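D-aminoacyl-tRNA deacylase (Archaeoglobus fulgidus, PDB 1YQE) probably hydrolyses D-aminoacyl-tRNAs to free tRNA and D-amino acids, a zinc-dependent activity that would counter the toxicity of mischarged tRNA. Local coordinates at residues A[35-49]-A[60-72]. Sequence-based numbering, arbitrary orientation.
Sequences VGEFKLYLSDEFYIA and HIDEKLAKYIDFE
Strand 38-42 and helix 61-65 run with their axes 11.7 Å apart at closest approach and 66° between their directions, so the short helix and the loop after it lie across one face of the hairpin 38-49. Leu65 makes the central contact. Its CD2 sits squarely over the Phe38 ring, 3.5 Å from the centroid and 9° off the normal, a CH-pi contact, and the same methyl meets Ala49 CB at 3.7 Å and Leu40 CD2. The other face of the Phe38 ring carries Glu37 CG, while Lys64 CB and Tyr68 CE1 come up at its edge. Phe38, Leu40 and Leu42, alternate residues of the strand, all point to this side of the mixed sheet; helix 15-24 packs on the other through Tyr41 and Ile48. Since strand 47-51 leads through the helix into strand 73-81, with strand 6-11 between them and parallel to both, the unit is a beta-alpha-beta crossover, and Leu65 also reaches Leu7. Beyond the helix, Tyr68 lies against the type II' turn Val35-Phe38: Val35 CG2 stands 3.5 Å from its ring centroid, over one face, and the aliphatic part of Lys67 covers the other. A water bridges Tyr68 OH, 3.0 Å away, to Glu37 N at the turn. Replacing Tyr68 with alanine would probably uncover Val35 and leave that water without its phenol partner. Farther along, Ile69 CD1 meets Tyr47 CD1 at 3.6 Å; with chi1 at 46°, CG1 is tucked between backbone N and carbonyl carbon, while CG2 turns to Leu42 CD2, 3.9 Å away.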
ATOM      1  N   VAL A  35       7.781  -3.341 -24.964  1.00 43.13           N
ATOM      2  CA  VAL A  35       7.387  -4.711 -25.258  1.00 42.88           C
ATOM      3  C   VAL A  35       5.907  -4.838 -24.941  1.00 42.80           C
ATOM      4  O   VAL A  35       5.419  -4.245 -23.977  1.00 43.28           O
ATOM      5  CB  VAL A  35       8.166  -5.731 -24.402  1.00 43.45           C
ATOM      6  CG1 VAL A  35       9.653  -5.620 -24.686  1.00 43.67           C
ATOM      7  CG2 VAL A  35       7.883  -5.497 -22.929  1.00 44.39           C
ATOM      8  N   GLY A  36       5.194  -5.607 -25.756  1.00 42.03           N
ATOM      9  CA  GLY A  36       3.772  -5.776 -25.535  1.00 41.01           C
ATOM     10  C   GLY A  36       3.074  -4.438 -25.390  1.00 40.51           C
ATOM     11  O   GLY A  36       3.374  -3.486 -26.111  1.00 40.55           O
ATOM     12  N   GLU A  37       2.151  -4.362 -24.440  1.00 39.77           N
ATOM     13  CA  GLU A  37       1.392  -3.142 -24.195  1.00 39.25           C
ATOM     14  C   GLU A  37       2.091  -2.177 -23.240  1.00 37.72           C
ATOM     15  O   GLU A  37       1.540  -1.125 -22.913  1.00 38.05           O
ATOM     16  CB  GLU A  37       0.021  -3.503 -23.618  1.00 41.22           C
ATOM     17  CG  GLU A  37       0.104  -4.399 -22.385  1.00 43.47           C
ATOM     18  CD  GLU A  37      -1.240  -4.608 -21.711  1.00 45.22           C
ATOM     19  OE1 GLU A  37      -1.821  -3.614 -21.226  1.00 46.81           O
ATOM     20  OE2 GLU A  37      -1.715  -5.764 -21.667  1.00 44.57           O
ATOM     21  N   PHE A  38       3.302  -2.516 -22.806  1.00 35.61           N
ATOM     22  CA  PHE A  38       4.014  -1.665 -21.856  1.00 34.82           C
ATOM     23  C   PHE A  38       5.268  -0.955 -22.348  1.00 33.40           C
ATOM     24  O   PHE A  38       5.834  -1.272 -23.397  1.00 31.25           O
ATOM     25  CB  PHE A  38       4.411  -2.471 -20.613  1.00 35.19           C
ATOM     26  CG  PHE A  38       3.318  -3.343 -20.072  1.00 36.14           C
ATOM     27  CD1 PHE A  38       3.220  -4.676 -20.459  1.00 36.30           C
ATOM     28  CD2 PHE A  38       2.388  -2.835 -19.169  1.00 35.71           C
ATOM     29  CE1 PHE A  38       2.211  -5.495 -19.952  1.00 36.21           C
ATOM     30  CE2 PHE A  38       1.376  -3.645 -18.658  1.00 35.86           C
ATOM     31  CZ  PHE A  38       1.288  -4.977 -19.050  1.00 35.35           C
ATOM     32  N   LYS A  39       5.690   0.017 -21.547  1.00 32.48           N
ATOM     33  CA  LYS A  39       6.900   0.784 -21.784  1.00 30.12           C
ATOM     34  C   LYS A  39       7.727   0.457 -20.546  1.00 29.26           C
ATOM     35  O   LYS A  39       7.389   0.874 -19.440  1.00 29.42           O
ATOM     36  CB  LYS A  39       6.601   2.284 -21.838  1.00 30.44           C
ATOM     37  CG  LYS A  39       5.699   2.703 -22.990  1.00 35.15           C
ATOM     38  CD  LYS A  39       5.363   4.189 -22.937  1.00 36.55           C
ATOM     39  CE  LYS A  39       6.598   5.052 -23.125  1.00 38.65           C
ATOM     40  NZ  LYS A  39       7.239   4.800 -24.445  1.00 40.99           N
ATOM     41  N   LEU A  40       8.790  -0.313 -20.727  1.00 27.38           N
ATOM     42  CA  LEU A  40       9.630  -0.704 -19.606  1.00 27.44           C
ATOM     43  C   LEU A  40      10.917   0.102 -19.548  1.00 28.52           C
ATOM     44  O   LEU A  40      11.514   0.407 -20.578  1.00 29.56           O
ATOM     45  CB  LEU A  40       9.981  -2.190 -19.703  1.00 25.74           C
ATOM     46  CG  LEU A  40       8.844  -3.191 -19.904  1.00 27.91           C
ATOM     47  CD1 LEU A  40       9.436  -4.589 -20.033  1.00 27.96           C
ATOM     48  CD2 LEU A  40       7.863  -3.123 -18.738  1.00 27.10           C
ATOM     49  N   TYR A  41      11.334   0.451 -18.336  1.00 28.56           N
ATOM     50  CA  TYR A  41      12.568   1.193 -18.128  1.00 28.92           C
ATOM     51  C   TYR A  41      13.416   0.305 -17.235  1.00 29.59           C
ATOM     52  O   TYR A  41      13.029  -0.000 -16.106  1.00 28.89           O
ATOM     53  CB  TYR A  41      12.291   2.537 -17.450  1.00 29.63           C
ATOM     54  CG  TYR A  41      11.334   3.422 -18.219  1.00 31.24           C
ATOM     55  CD1 TYR A  41       9.955   3.220 -18.145  1.00 32.66           C
ATOM     56  CD2 TYR A  41      11.804   4.444 -19.042  1.00 30.93           C
ATOM     57  CE1 TYR A  41       9.068   4.012 -18.873  1.00 32.58           C
ATOM     58  CE2 TYR A  41      10.926   5.242 -19.776  1.00 31.24           C
ATOM     59  CZ  TYR A  41       9.560   5.020 -19.687  1.00 33.19           C
ATOM     60  OH  TYR A  41       8.680   5.800 -20.407  1.00 34.27           O
ATOM     61  N   LEU A  42      14.570  -0.114 -17.745  1.00 28.87           N
ATOM     62  CA  LEU A  42      15.446  -1.008 -17.004  1.00 30.26           C
ATOM     63  C   LEU A  42      16.749  -0.388 -16.523  1.00 31.54           C
ATOM     64  O   LEU A  42      17.315   0.496 -17.166  1.00 31.44           O
ATOM     65  CB  LEU A  42      15.771  -2.227 -17.866  1.00 30.44           C
ATOM     66  CG  LEU A  42      14.582  -2.908 -18.542  1.00 31.41           C
ATOM     67  CD1 LEU A  42      15.083  -3.910 -19.572  1.00 32.43           C
ATOM     68  CD2 LEU A  42      13.721  -3.581 -17.492  1.00 31.18           C
ATOM     69  N   SER A  43      17.217  -0.886 -15.385  1.00 31.98           N
ATOM     70  CA  SER A  43      18.463  -0.449 -14.775  1.00 33.00           C
ATOM     71  C   SER A  43      18.885  -1.587 -13.858  1.00 33.62           C
ATOM     72  O   SER A  43      18.146  -2.560 -13.699  1.00 34.35           O
ATOM     73  CB  SER A  43      18.254   0.833 -13.962  1.00 32.89           C
ATOM     74  OG  SER A  43      17.471   0.592 -12.809  1.00 33.98           O
ATOM     75  N   ASP A  44      20.067  -1.479 -13.261  1.00 34.25           N
ATOM     76  CA  ASP A  44      20.546  -2.522 -12.362  1.00 34.22           C
ATOM     77  C   ASP A  44      20.118  -2.247 -10.923  1.00 33.29           C
ATOM     78  O   ASP A  44      20.482  -2.982 -10.007  1.00 32.47           O
ATOM     79  CB  ASP A  44      22.071  -2.626 -12.432  1.00 36.13           C
ATOM     80  CG  ASP A  44      22.756  -1.298 -12.204  1.00 38.30           C
ATOM     81  OD1 ASP A  44      22.380  -0.588 -11.246  1.00 40.99           O
ATOM     82  OD2 ASP A  44      23.677  -0.963 -12.977  1.00 42.02           O
ATOM     83  N   GLU A  45      19.347  -1.181 -10.731  1.00 32.88           N
ATOM     84  CA  GLU A  45      18.873  -0.804  -9.405  1.00 31.05           C
ATOM     85  C   GLU A  45      17.444  -1.316  -9.223  1.00 29.47           C
ATOM     86  O   GLU A  45      17.179  -2.176  -8.384  1.00 28.93           O
ATOM     87  CB  GLU A  45      18.908   0.720  -9.259  1.00 35.78           C
ATOM     88  CG  GLU A  45      18.739   1.227  -7.834  1.00 40.86           C
ATOM     89  CD  GLU A  45      19.916   0.872  -6.942  1.00 43.43           C
ATOM     90  OE1 GLU A  45      19.857   1.180  -5.732  1.00 44.98           O
ATOM     91  OE2 GLU A  45      20.901   0.290  -7.450  1.00 45.66           O
ATOM     92  N   PHE A  46      16.525  -0.776 -10.017  1.00 25.43           N
ATOM     93  CA  PHE A  46      15.130  -1.188  -9.957  1.00 24.69           C
ATOM     94  C   PHE A  46      14.491  -1.021 -11.333  1.00 22.87           C
ATOM     95  O   PHE A  46      15.118  -0.499 -12.250  1.00 21.23           O
ATOM     96  CB  PHE A  46      14.380  -0.372  -8.893  1.00 23.18           C
ATOM     97  CG  PHE A  46      14.345   1.103  -9.160  1.00 23.37           C
ATOM     98  CD1 PHE A  46      13.261   1.679  -9.815  1.00 21.28           C
ATOM     99  CD2 PHE A  46      15.395   1.923  -8.752  1.00 22.18           C
ATOM    100  CE1 PHE A  46      13.220   3.052 -10.060  1.00 22.04           C
ATOM    101  CE2 PHE A  46      15.365   3.295  -8.991  1.00 20.98           C
ATOM    102  CZ  PHE A  46      14.274   3.863  -9.648  1.00 22.22           C
ATOM    103  N   TYR A  47      13.248  -1.473 -11.469  1.00 24.01           N
ATOM    104  CA  TYR A  47      12.526  -1.401 -12.735  1.00 22.62           C
ATOM    105  C   TYR A  47      11.350  -0.437 -12.664  1.00 23.48           C
ATOM    106  O   TYR A  47      10.854  -0.130 -11.582  1.00 22.32           O
ATOM    107  CB  TYR A  47      11.973  -2.777 -13.099  1.00 23.03           C
ATOM    108  CG  TYR A  47      13.003  -3.832 -13.426  1.00 24.83           C
ATOM    109  CD1 TYR A  47      12.704  -5.184 -13.279  1.00 22.57           C
ATOM    110  CD2 TYR A  47      14.257  -3.487 -13.935  1.00 25.95           C
ATOM    111  CE1 TYR A  47      13.619  -6.166 -13.632  1.00 24.47           C
ATOM    112  CE2 TYR A  47      15.179  -4.467 -14.295  1.00 25.76           C
ATOM    113  CZ  TYR A  47      14.850  -5.804 -14.141  1.00 26.92           C
ATOM    114  OH  TYR A  47      15.750  -6.781 -14.503  1.00 29.43           O
ATOM    115  N   ILE A  48      10.910   0.028 -13.831  1.00 23.59           N
ATOM    116  CA  ILE A  48       9.757   0.915 -13.937  1.00 24.06           C
ATOM    117  C   ILE A  48       8.947   0.429 -15.134  1.00 24.19           C
ATOM    118  O   ILE A  48       9.508   0.100 -16.182  1.00 22.76           O
ATOM    119  CB  ILE A  48      10.150   2.387 -14.200  1.00 24.35           C
ATOM    120  CG1 ILE A  48      10.990   2.937 -13.046  1.00 25.58           C
ATOM    121  CG2 ILE A  48       8.882   3.231 -14.371  1.00 26.03           C
ATOM    122  CD1 ILE A  48      11.464   4.372 -13.260  1.00 24.24           C
ATOM    123  N   ALA A  49       7.631   0.371 -14.982  1.00 23.22           N
ATOM    124  CA  ALA A  49       6.777  -0.071 -16.075  1.00 24.30           C
ATOM    125  C   ALA A  49       5.625   0.902 -16.243  1.00 26.27           C
ATOM    126  O   ALA A  49       4.987   1.308 -15.269  1.00 26.12           O
ATOM    127  CB  ALA A  49       6.246  -1.476 -15.806  1.00 23.47           C
ATOM    128  N   HIS A  60      -4.475  -8.730 -12.652  1.00 19.94           N
ATOM    129  CA  HIS A  60      -3.519  -9.621 -13.319  1.00 21.45           C
ATOM    130  C   HIS A  60      -2.384  -8.925 -14.061  1.00 22.41           C
ATOM    131  O   HIS A  60      -1.670  -9.559 -14.842  1.00 23.75           O
ATOM    132  CB  HIS A  60      -4.258 -10.549 -14.293  1.00 22.05           C
ATOM    133  CG  HIS A  60      -5.253 -11.448 -13.629  1.00 21.76           C
ATOM    134  ND1 HIS A  60      -4.887 -12.418 -12.722  1.00 20.71           N
ATOM    135  CD2 HIS A  60      -6.603 -11.501 -13.712  1.00 21.51           C
ATOM    136  CE1 HIS A  60      -5.968 -13.029 -12.273  1.00 21.28           C
ATOM    137  NE2 HIS A  60      -7.023 -12.490 -12.857  1.00 23.16           N
ATOM    138  N   ILE A  61      -2.189  -7.634 -13.819  1.00 21.27           N
ATOM    139  CA  ILE A  61      -1.124  -6.929 -14.517  1.00 21.80           C
ATOM    140  C   ILE A  61       0.259  -7.446 -14.120  1.00 21.15           C
ATOM    141  O   ILE A  61       1.215  -7.321 -14.888  1.00 20.85           O
ATOM    142  CB  ILE A  61      -1.199  -5.408 -14.276  1.00 23.34           C
ATOM    143  CG1 ILE A  61      -0.310  -4.689 -15.296  1.00 21.46           C
ATOM    144  CG2 ILE A  61      -0.779  -5.074 -12.848  1.00 24.37           C
ATOM    145  CD1 ILE A  61      -0.407  -3.188 -15.243  1.00 20.47           C
ATOM    146  N   ASP A  62       0.370  -8.034 -12.931  1.00 20.06           N
ATOM    147  CA  ASP A  62       1.653  -8.571 -12.493  1.00 20.23           C
ATOM    148  C   ASP A  62       2.036  -9.771 -13.357  1.00 21.47           C
ATOM    149  O   ASP A  62       3.209  -9.943 -13.703  1.00 20.20           O
ATOM    150  CB  ASP A  62       1.618  -8.984 -11.014  1.00 19.84           C
ATOM    151  CG  ASP A  62       0.466  -9.918 -10.686  1.00 22.80           C
ATOM    152  OD1 ASP A  62       0.581 -10.675  -9.696  1.00 18.76           O
ATOM    153  OD2 ASP A  62      -0.558  -9.888 -11.404  1.00 22.29           O
ATOM    154  N   GLU A  63       1.046 -10.593 -13.706  1.00 22.50           N
ATOM    155  CA  GLU A  63       1.282 -11.766 -14.544  1.00 25.02           C
ATOM    156  C   GLU A  63       1.709 -11.327 -15.938  1.00 25.04           C
ATOM    157  O   GLU A  63       2.589 -11.936 -16.548  1.00 27.14           O
ATOM    158  CB  GLU A  63       0.016 -12.621 -14.665  1.00 26.85           C
ATOM    159  CG  GLU A  63      -0.580 -13.086 -13.349  1.00 30.62           C
ATOM    160  CD  GLU A  63      -1.802 -13.969 -13.545  1.00 33.65           C
ATOM    161  OE1 GLU A  63      -2.663 -13.628 -14.387  1.00 33.48           O
ATOM    162  OE2 GLU A  63      -1.905 -15.004 -12.849  1.00 36.73           O
ATOM    163  N   LYS A  64       1.070 -10.274 -16.441  1.00 24.15           N
ATOM    164  CA  LYS A  64       1.372  -9.741 -17.765  1.00 24.15           C
ATOM    165  C   LYS A  64       2.799  -9.200 -17.846  1.00 25.08           C
ATOM    166  O   LYS A  64       3.528  -9.473 -18.803  1.00 24.89           O
ATOM    167  CB  LYS A  64       0.386  -8.624 -18.115  1.00 26.00           C
ATOM    168  CG  LYS A  64      -1.062  -9.078 -18.151  1.00 26.92           C
ATOM    169  CD  LYS A  64      -2.005  -7.923 -18.413  1.00 30.04           C
ATOM    170  CE  LYS A  64      -3.446  -8.409 -18.459  1.00 31.16           C
ATOM    171  NZ  LYS A  64      -4.398  -7.303 -18.748  1.00 34.88           N
ATOM    172  N   LEU A  65       3.192  -8.430 -16.840  1.00 21.82           N
ATOM    173  CA  LEU A  65       4.529  -7.852 -16.812  1.00 21.79           C
ATOM    174  C   LEU A  65       5.615  -8.895 -16.565  1.00 20.06           C
ATOM    175  O   LEU A  65       6.737  -8.758 -17.060  1.00 21.29           O
ATOM    176  CB  LEU A  65       4.602  -6.761 -15.738  1.00 20.21           C
ATOM    177  CG  LEU A  65       3.879  -5.452 -16.062  1.00 22.03           C
ATOM    178  CD1 LEU A  65       3.610  -4.659 -14.784  1.00 22.35           C
ATOM    179  CD2 LEU A  65       4.720  -4.641 -17.033  1.00 22.76           C
ATOM    180  N   ALA A  66       5.280  -9.937 -15.811  1.00 19.35           N
ATOM    181  CA  ALA A  66       6.239 -10.992 -15.482  1.00 20.89           C
ATOM    182  C   ALA A  66       6.694 -11.797 -16.696  1.00 22.63           C
ATOM    183  O   ALA A  66       7.580 -12.645 -16.595  1.00 23.18           O
ATOM    184  CB  ALA A  66       5.654 -11.919 -14.433  1.00 19.93           C
ATOM    185  N   LYS A  67       6.078 -11.540 -17.843  1.00 22.41           N
ATOM    186  CA  LYS A  67       6.455 -12.236 -19.061  1.00 23.48           C
ATOM    187  C   LYS A  67       7.746 -11.630 -19.608  1.00 23.15           C
ATOM    188  O   LYS A  67       8.533 -12.309 -20.265  1.00 22.15           O
ATOM    189  CB  LYS A  67       5.342 -12.105 -20.104  1.00 25.35           C
ATOM    190  CG  LYS A  67       5.687 -12.666 -21.476  1.00 26.88           C
ATOM    191  CD  LYS A  67       4.554 -12.415 -22.463  1.00 29.96           C
ATOM    192  CE  LYS A  67       4.963 -12.740 -23.893  1.00 30.74           C
ATOM    193  NZ  LYS A  67       3.872 -12.401 -24.862  1.00 31.44           N
ATOM    194  N   TYR A  68       7.968 -10.352 -19.312  1.00 22.71           N
ATOM    195  CA  TYR A  68       9.139  -9.652 -19.816  1.00 25.07           C
ATOM    196  C   TYR A  68      10.255  -9.403 -18.803  1.00 24.74           C
ATOM    197  O   TYR A  68      11.410  -9.200 -19.193  1.00 23.85           O
ATOM    198  CB  TYR A  68       8.705  -8.325 -20.436  1.00 24.93           C
ATOM    199  CG  TYR A  68       7.485  -8.454 -21.317  1.00 27.01           C
ATOM    200  CD1 TYR A  68       6.227  -8.047 -20.867  1.00 27.07           C
ATOM    201  CD2 TYR A  68       7.585  -8.983 -22.603  1.00 28.84           C
ATOM    202  CE1 TYR A  68       5.098  -8.161 -21.681  1.00 28.90           C
ATOM    203  CE2 TYR A  68       6.465  -9.104 -23.422  1.00 29.42           C
ATOM    204  CZ  TYR A  68       5.226  -8.690 -22.957  1.00 29.70           C
ATOM    205  OH  TYR A  68       4.120  -8.795 -23.772  1.00 29.65           O
ATOM    206  N   ILE A  69       9.915  -9.407 -17.517  1.00 23.34           N
ATOM    207  CA  ILE A  69      10.912  -9.187 -16.468  1.00 22.84           C
ATOM    208  C   ILE A  69      10.566  -9.876 -15.161  1.00 21.47           C
ATOM    209  O   ILE A  69       9.405 -10.161 -14.883  1.00 20.43           O
ATOM    210  CB  ILE A  69      11.097  -7.683 -16.148  1.00 22.99           C
ATOM    211  CG1 ILE A  69       9.730  -7.008 -16.004  1.00 19.21           C
ATOM    212  CG2 ILE A  69      11.951  -7.026 -17.216  1.00 25.14           C
ATOM    213  CD1 ILE A  69       9.800  -5.600 -15.422  1.00 20.11           C
ATOM    214  N   ASP A  70      11.594 -10.137 -14.362  1.00 21.71           N
ATOM    215  CA  ASP A  70      11.429 -10.766 -13.057  1.00 21.04           C
ATOM    216  C   ASP A  70      11.463  -9.680 -11.991  1.00 21.35           C
ATOM    217  O   ASP A  70      12.343  -8.814 -12.002  1.00 20.14           O
ATOM    218  CB  ASP A  70      12.564 -11.745 -12.780  1.00 20.56           C
ATOM    219  CG  ASP A  70      12.405 -13.052 -13.511  1.00 22.36           C
ATOM    220  OD1 ASP A  70      11.533 -13.155 -14.400  1.00 20.25           O
ATOM    221  OD2 ASP A  70      13.171 -13.981 -13.188  1.00 24.28           O
ATOM    222  N   PHE A  71      10.506  -9.728 -11.074  1.00 20.07           N
ATOM    223  CA  PHE A  71      10.442  -8.757  -9.989  1.00 19.61           C
ATOM    224  C   PHE A  71       9.749  -9.395  -8.789  1.00 19.98           C
ATOM    225  O   PHE A  71       8.831 -10.196  -8.949  1.00 20.13           O
ATOM    226  CB  PHE A  71       9.715  -7.488 -10.460  1.00 18.79           C
ATOM    227  CG  PHE A  71       8.390  -7.750 -11.116  1.00 18.01           C
ATOM    228  CD1 PHE A  71       7.220  -7.793 -10.359  1.00 18.10           C
ATOM    229  CD2 PHE A  71       8.312  -7.959 -12.489  1.00 16.93           C
ATOM    230  CE1 PHE A  71       5.988  -8.039 -10.963  1.00 17.20           C
ATOM    231  CE2 PHE A  71       7.086  -8.207 -13.106  1.00 19.24           C
ATOM    232  CZ  PHE A  71       5.919  -8.244 -12.336  1.00 16.77           C
ATOM    233  N   GLU A  72      10.214  -9.053  -7.589  1.00 20.11           N
ATOM    234  CA  GLU A  72       9.667  -9.619  -6.360  1.00 19.84           C
ATOM    235  C   GLU A  72       8.464  -8.875  -5.801  1.00 17.90           C
ATOM    236  O   GLU A  72       7.741  -9.410  -4.962  1.00 17.63           O
ATOM    237  CB  GLU A  72      10.756  -9.695  -5.286  1.00 20.24           C
ATOM    238  CG  GLU A  72      11.505  -8.394  -5.079  1.00 22.02           C
ATOM    239  CD  GLU A  72      12.582  -8.497  -4.013  1.00 22.96           C
ATOM    240  OE1 GLU A  72      13.039  -9.624  -3.725  1.00 23.21           O
ATOM    241  OE2 GLU A  72      12.979  -7.444  -3.473  1.00 24.01           O
TER
HETATM  242  O   HOH W   1       1.788  -6.959 -23.523  1.00 38.23           O